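Local atomic coordinates of aminotransferase, class III (Thermomicrobium roseum, PDB entry 6IO1), a protein that acts as a thermostable (S)-enantioselective omega-transaminase, probably moving amino groups between substrates by way of its pyridoxal phosphate cofactor. Residues G254-L259 / P282-F287; F266-T271 / G377-V382. One frame throughout, in Å; residues are numbered along the deposited sequence.

Interaction 1 (G254-L259 / P282-F287); sequences GILLIL and PDIVTF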
loop_
_atom_site.group_PDB
_atom_site.type_symbol
_atom_site.label_atom_id
_atom_site.label_comp_id
_atom_site.label_asym_id
_atom_site.label_seq_id
_atom_site.Cartn_x
_atom_site.Cartn_y
_atom_site.Cartn_z
ATOM N N GLY B 254 -20.717 3.530 -22.506
ATOM C CA GLY B 254 -19.672 2.527 -22.464
ATOM C C GLY B 254 -18.616 2.766 -21.412
ATOM O O GLY B 254 -17.591 2.074 -21.412
ATOM N N ILE B 255 -18.838 3.726 -20.517
ATOM C CA ILE B 255 -17.864 4.061 -19.487
ATOM C C ILE B 255 -17.869 2.987 -18.406
ATOM O O ILE B 255 -18.933 2.572 -17.927
ATOM C CB ILE B 255 -18.171 5.450 -18.909
ATOM C CG1 ILE B 255 -17.991 6.520 -19.988
ATOM C CG2 ILE B 255 -17.297 5.745 -17.708
ATOM C CD1 ILE B 255 -18.630 7.846 -19.650
ATOM N N LEU B 256 -16.680 2.528 -18.024
ATOM C CA LEU B 256 -16.563 1.519 -16.982
ATOM C C LEU B 256 -16.988 2.090 -15.634
ATOM O O LEU B 256 -16.829 3.281 -15.359
ATOM C CB LEU B 256 -15.126 1.004 -16.888
ATOM C CG LEU B 256 -14.501 0.360 -18.125
ATOM C CD1 LEU B 256 -13.079 -0.090 -17.823
ATOM C CD2 LEU B 256 -15.343 -0.809 -18.611
ATOM N N LEU B 257 -17.547 1.226 -14.792
ATOM C CA LEU B 257 -17.950 1.596 -13.443
ATOM C C LEU B 257 -17.026 0.917 -12.442
ATOM O O LEU B 257 -16.983 -0.316 -12.368
ATOM C CB LEU B 257 -19.404 1.210 -13.176
ATOM C CG LEU B 257 -19.852 1.363 -11.721
ATOM C CD1 LEU B 257 -19.707 2.805 -11.255
ATOM C CD2 LEU B 257 -21.279 0.887 -11.555
ATOM N N ILE B 258 -16.293 1.719 -11.679
ATOM C CA ILE B 258 -15.448 1.231 -10.598
ATOM C C ILE B 258 -16.174 1.520 -9.292
ATOM O O ILE B 258 -16.339 2.683 -8.907
ATOM C CB ILE B 258 -14.060 1.884 -10.618
ATOM C CG1 ILE B 258 -13.368 1.637 -11.959
ATOM C CG2 ILE B 258 -13.209 1.361 -9.471
ATOM C CD1 ILE B 258 -12.095 2.433 -12.141
ATOM N N LEU B 259 -16.614 0.471 -8.605
ATOM C CA LEU B 259 -17.311 0.614 -7.335
ATOM C C LEU B 259 -16.315 0.418 -6.200
ATOM O O LEU B 259 -15.682 -0.639 -6.097
ATOM C CB LEU B 259 -18.463 -0.382 -7.220
ATOM C CG LEU B 259 -19.612 0.095 -6.330
ATOM C CD1 LEU B 259 -20.248 1.355 -6.901
ATOM C CD2 LEU B 259 -20.645 -1.000 -6.152
ATOM N N PRO B 282 -20.915 -3.518 -11.046
ATOM C CA PRO B 282 -19.756 -2.799 -11.575
ATOM C C PRO B 282 -18.877 -3.681 -12.445
ATOM O O PRO B 282 -18.840 -4.905 -12.307
ATOM C CB PRO B 282 -19.007 -2.367 -10.309
ATOM C CG PRO B 282 -19.361 -3.406 -9.302
ATOM C CD PRO B 282 -20.768 -3.838 -9.616
ATOM N N ASP B 283 -18.162 -3.025 -13.360
ATOM C CA ASP B 283 -17.139 -3.720 -14.130
ATOM C C ASP B 283 -15.914 -4.004 -13.274
ATOM O O ASP B 283 -15.246 -5.027 -13.464
ATOM C CB ASP B 283 -16.755 -2.896 -15.359
ATOM C CG ASP B 283 -17.963 -2.447 -16.158
ATOM O OD1 ASP B 283 -18.581 -3.296 -16.835
ATOM O OD2 ASP B 283 -18.296 -1.245 -16.108
ATOM N N ILE B 284 -15.607 -3.112 -12.335
ATOM C CA ILE B 284 -14.473 -3.257 -11.430
ATOM C C ILE B 284 -14.937 -2.905 -10.023
ATOM O O ILE B 284 -15.704 -1.956 -9.830
ATOM C CB ILE B 284 -13.286 -2.364 -11.851
ATOM C CG1 ILE B 284 -12.845 -2.680 -13.280
ATOM C CG2 ILE B 284 -12.118 -2.533 -10.898
ATOM C CD1 ILE B 284 -11.840 -1.699 -13.839
ATOM N N VAL B 285 -14.476 -3.676 -9.044
ATOM C CA VAL B 285 -14.765 -3.431 -7.639
ATOM C C VAL B 285 -13.448 -3.408 -6.875
ATOM O O VAL B 285 -12.535 -4.186 -7.169
ATOM C CB VAL B 285 -15.723 -4.490 -7.052
ATOM C CG1 VAL B 285 -15.123 -5.890 -7.150
ATOM C CG2 VAL B 285 -16.045 -4.151 -5.617
ATOM N N THR B 286 -13.333 -2.491 -5.922
ATOM C CA THR B 286 -12.165 -2.405 -5.058
ATOM C C THR B 286 -12.592 -2.647 -3.620
ATOM O O THR B 286 -13.663 -2.198 -3.198
ATOM C CB THR B 286 -11.474 -1.045 -5.176
ATOM O OG1 THR B 286 -12.352 -0.017 -4.704
ATOM C CG2 THR B 286 -11.105 -0.765 -6.619
ATOM N N PHE B 287 -11.757 -3.357 -2.868
ATOM C CA PHE B 287 -12.103 -3.703 -1.498
ATOM C C PHE B 287 -10.857 -3.667 -0.629
ATOM O O PHE B 287 -9.729 -3.768 -1.114
ATOM C CB PHE B 287 -12.775 -5.081 -1.409
ATOM C CG PHE B 287 -12.063 -6.160 -2.177
ATOM C CD1 PHE B 287 -12.330 -6.364 -3.520
ATOM C CD2 PHE B 287 -11.140 -6.982 -1.551
ATOM C CE1 PHE B 287 -11.683 -7.357 -4.228
ATOM C CE2 PHE B 287 -10.491 -7.979 -2.254
ATOM C CZ PHE B 287 -10.763 -8.166 -3.595
HETATM O O HOH W 1 -20.518 0.364 -16.712
#
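Leu257 and Leu259 are bonded through their backbones to Ile284 and Thr286 of the neighbouring strand. Ile284 N donates to Leu257 O at 3.1 Å, Leu259 N to Ile284 O at 2.9 Å, and Thr286 N to Leu259 O at 3.0 Å, the regular alternation of a parallel ladder. Just ahead of the ladder a side chain takes the place of a backbone acceptor: Asp283 OD2 accepts Leu257 N at 2.9 Å through its anti lone pair, in a nearly straight bond (162°). Asp283 OD2 accepts a second hydrogen bond, from a water whose oxygen is 2.8 Å away; that water also donates to Ile255 O. Asp283 CG lies beside its own backbone N (chi1 -50°), which turns the carboxylate back toward the start of the partner strand.

Ile258 and Ile284 lie alongside each other and point the same way, Ile258 CG1 being 4.0 Å from Ile284 CB, with the methyl of Thr286 farther along; helix 121-138 packs on Ile284 and Thr286. On the other face Leu259 CB meets Pro282 CB at 3.7 Å, and helix 242-253 covers Leu257 and Leu259. Two adjacent parallel strands joined through helix 274-278 form a beta-alpha-beta unit in the seven-stranded central sheet of the class-III aminotransferase fold.

Interaction 2 (F266-T271 / G377-V382); sequences FGRTGT and GLMLLV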
loop_
_atom_site.group_PDB
_atom_site.type_symbol
_atom_site.label_atom_id
_atom_site.label_comp_id
_atom_site.label_asym_id
_atom_site.label_seq_id
_atom_site.Cartn_x
_atom_site.Cartn_y
_atom_site.Cartn_z
ATOM N N PHE B 266 -18.153 -6.213 2.715
ATOM C CA PHE B 266 -18.104 -7.234 3.760
ATOM C C PHE B 266 -19.002 -6.883 4.949
ATOM O O PHE B 266 -18.587 -6.922 6.109
ATOM C CB PHE B 266 -16.659 -7.496 4.188
ATOM C CG PHE B 266 -15.785 -7.974 3.061
ATOM C CD1 PHE B 266 -15.717 -9.321 2.744
ATOM C CD2 PHE B 266 -15.056 -7.076 2.299
ATOM C CE1 PHE B 266 -14.927 -9.765 1.700
ATOM C CE2 PHE B 266 -14.264 -7.513 1.254
ATOM C CZ PHE B 266 -14.199 -8.859 0.955
ATOM N N GLY B 267 -20.252 -6.536 4.639
ATOM C CA GLY B 267 -21.335 -6.548 5.602
ATOM C C GLY B 267 -21.693 -5.248 6.297
ATOM O O GLY B 267 -22.630 -5.251 7.102
ATOM N N ARG B 268 -21.003 -4.139 6.021
ATOM C CA ARG B 268 -21.238 -2.934 6.818
ATOM C C ARG B 268 -22.624 -2.337 6.574
ATOM O O ARG B 268 -23.248 -1.821 7.508
ATOM C CB ARG B 268 -20.153 -1.891 6.551
ATOM C CG ARG B 268 -20.268 -0.673 7.465
ATOM C CD ARG B 268 -18.921 -0.034 7.771
ATOM N NE ARG B 268 -18.062 -0.884 8.593
ATOM C CZ ARG B 268 -18.153 -0.990 9.917
ATOM N NH1 ARG B 268 -19.079 -0.310 10.579
ATOM N NH2 ARG B 268 -17.323 -1.786 10.577
ATOM N N THR B 269 -23.129 -2.395 5.343
ATOM C CA THR B 269 -24.373 -1.711 5.000
ATOM C C THR B 269 -25.627 -2.528 5.296
ATOM O O THR B 269 -26.735 -2.025 5.086
ATOM C CB THR B 269 -24.376 -1.314 3.520
ATOM O OG1 THR B 269 -24.435 -2.493 2.706
ATOM C CG2 THR B 269 -23.127 -0.520 3.175
ATOM N N GLY B 270 -25.489 -3.759 5.777
ATOM C CA GLY B 270 -26.617 -4.644 5.989
ATOM C C GLY B 270 -26.711 -5.760 4.974
ATOM O O GLY B 270 -27.520 -6.680 5.154
ATOM N N THR B 271 -25.912 -5.699 3.913
ATOM C CA THR B 271 -25.707 -6.793 2.979
ATOM C C THR B 271 -24.208 -7.029 2.889
ATOM O O THR B 271 -23.410 -6.220 3.366
ATOM C CB THR B 271 -26.279 -6.488 1.588
ATOM O OG1 THR B 271 -25.685 -5.287 1.084
ATOM C CG2 THR B 271 -27.790 -6.317 1.651
ATOM N N GLY B 377 -26.758 1.144 7.239
ATOM C CA GLY B 377 -26.136 0.034 7.938
ATOM C C GLY B 377 -25.464 0.546 9.192
ATOM O O GLY B 377 -26.052 1.299 9.975
ATOM N N LEU B 378 -24.204 0.170 9.378
ATOM C CA LEU B 378 -23.443 0.603 10.539
ATOM C C LEU B 378 -22.657 1.886 10.291
ATOM O O LEU B 378 -21.880 2.297 11.159
ATOM C CB LEU B 378 -22.504 -0.511 10.999
ATOM C CG LEU B 378 -23.157 -1.460 12.005
ATOM C CD1 LEU B 378 -22.138 -2.425 12.551
ATOM C CD2 LEU B 378 -23.814 -0.680 13.134
ATOM N N MET B 379 -22.834 2.522 9.135
ATOM C CA MET B 379 -22.204 3.807 8.858
ATOM C C MET B 379 -23.155 4.916 9.290
ATOM O O MET B 379 -24.248 5.042 8.731
ATOM C CB MET B 379 -21.870 3.938 7.372
ATOM C CG MET B 379 -21.065 2.781 6.807
ATOM S SD MET B 379 -20.878 2.872 5.017
ATOM C CE MET B 379 -20.213 4.524 4.828
ATOM N N LEU B 380 -22.756 5.719 10.278
ATOM C CA LEU B 380 -23.654 6.745 10.793
ATOM C C LEU B 380 -22.903 8.051 11.004
ATOM O O LEU B 380 -21.701 8.058 11.281
ATOM C CB LEU B 380 -24.318 6.302 12.105
ATOM C CG LEU B 380 -25.175 5.035 12.021
ATOM C CD1 LEU B 380 -24.480 3.865 12.703
ATOM C CD2 LEU B 380 -26.556 5.267 12.612
ATOM N N LEU B 381 -23.632 9.161 10.874
ATOM C CA LEU B 381 -23.066 10.488 11.058
ATOM C C LEU B 381 -24.096 11.416 11.687
ATOM O O LEU B 381 -25.271 11.427 11.298
ATOM C CB LEU B 381 -22.575 11.082 9.731
ATOM C CG LEU B 381 -21.706 12.341 9.826
ATOM C CD1 LEU B 381 -20.622 12.317 8.772
ATOM C CD2 LEU B 381 -22.537 13.608 9.688
ATOM N N VAL B 382 -23.630 12.188 12.666
ATOM C CA VAL B 382 -24.363 13.285 13.284
ATOM C C VAL B 382 -23.689 14.572 12.829
ATOM O O VAL B 382 -22.560 14.866 13.246
ATOM C CB VAL B 382 -24.367 13.176 14.815
ATOM C CG1 VAL B 382 -25.090 14.366 15.433
ATOM C CG2 VAL B 382 -24.991 11.863 15.261
#
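Arg268 and Met379 meet through their methylene groups, brought together by two different first torsions. In Arg268, CG stands opposite the backbone N (chi1 -174°), and the chain then bends at chi2 and chi3. In Met379, CG beside the backbone N (chi1 -53°) places that methylene against the arginine stem. The two side chains cross at about a right angle, with Arg268 CG 3.6 Å and Arg268 CD 3.7 Å from Met379 CG, so an aliphatic stem rests on an aliphatic stem.

Farther out, Arg268 NH1 passes 3.5 Å from Leu378 CB, the leucine side chain again running across the arginine. Leu378 O lies at the guanidinium edge, in its plane, 3.9 Å from Arg268 NH1. The head group itself is held from elsewhere: NH1 donates to Pro426 O and NH2 to Asn64 OD1, two bonds that should fix its rotation.

The backbones are joined by one hydrogen bond, from Leu378 N to Arg268 O at 2.9 Å, nearly straight at 167°. Gly377, with positive phi and no side chain to stand between the two segments, comes up close against the loop: its CA is 3.5 Å from Arg268 O in a CA-H...O contact and 3.8 Å from Thr269 CA. Arg268 and Thr269 are the central residues of a type I beta turn from Gly267 to Gly270.

This turn lies in the loop between strand 256-260 and helix 274-278, where Thr269 touches Gln277 of the helix. Across from it, Leu378 packs on helix 346-361 just before strand 379-384, which runs between strands 421-424 and 370-376.

The two contacts interleave along the chain: in sequence the loop 266-271 falls between the two paired strands of interaction 1, and in space it reaches over to 377-382, at the beginning of a strand in a different sheet. Their centres are 21 Å apart, yet they touch where Phe287 CB packs 3.9 Å from Phe266 CE2. Both lie near the bound pyridoxamine phosphate, the Thr286 side chain about 6 Å from it and that of Met379 about 8 Å. Interaction 1 is the more directly tied to the pocket: Asp260 follows its first segment and Lys289 comes shortly after its second. Asp260, Lys289 and Asn125 all line the pocket; Asn125 is the hydrogen-bond partner of Thr286 OG1.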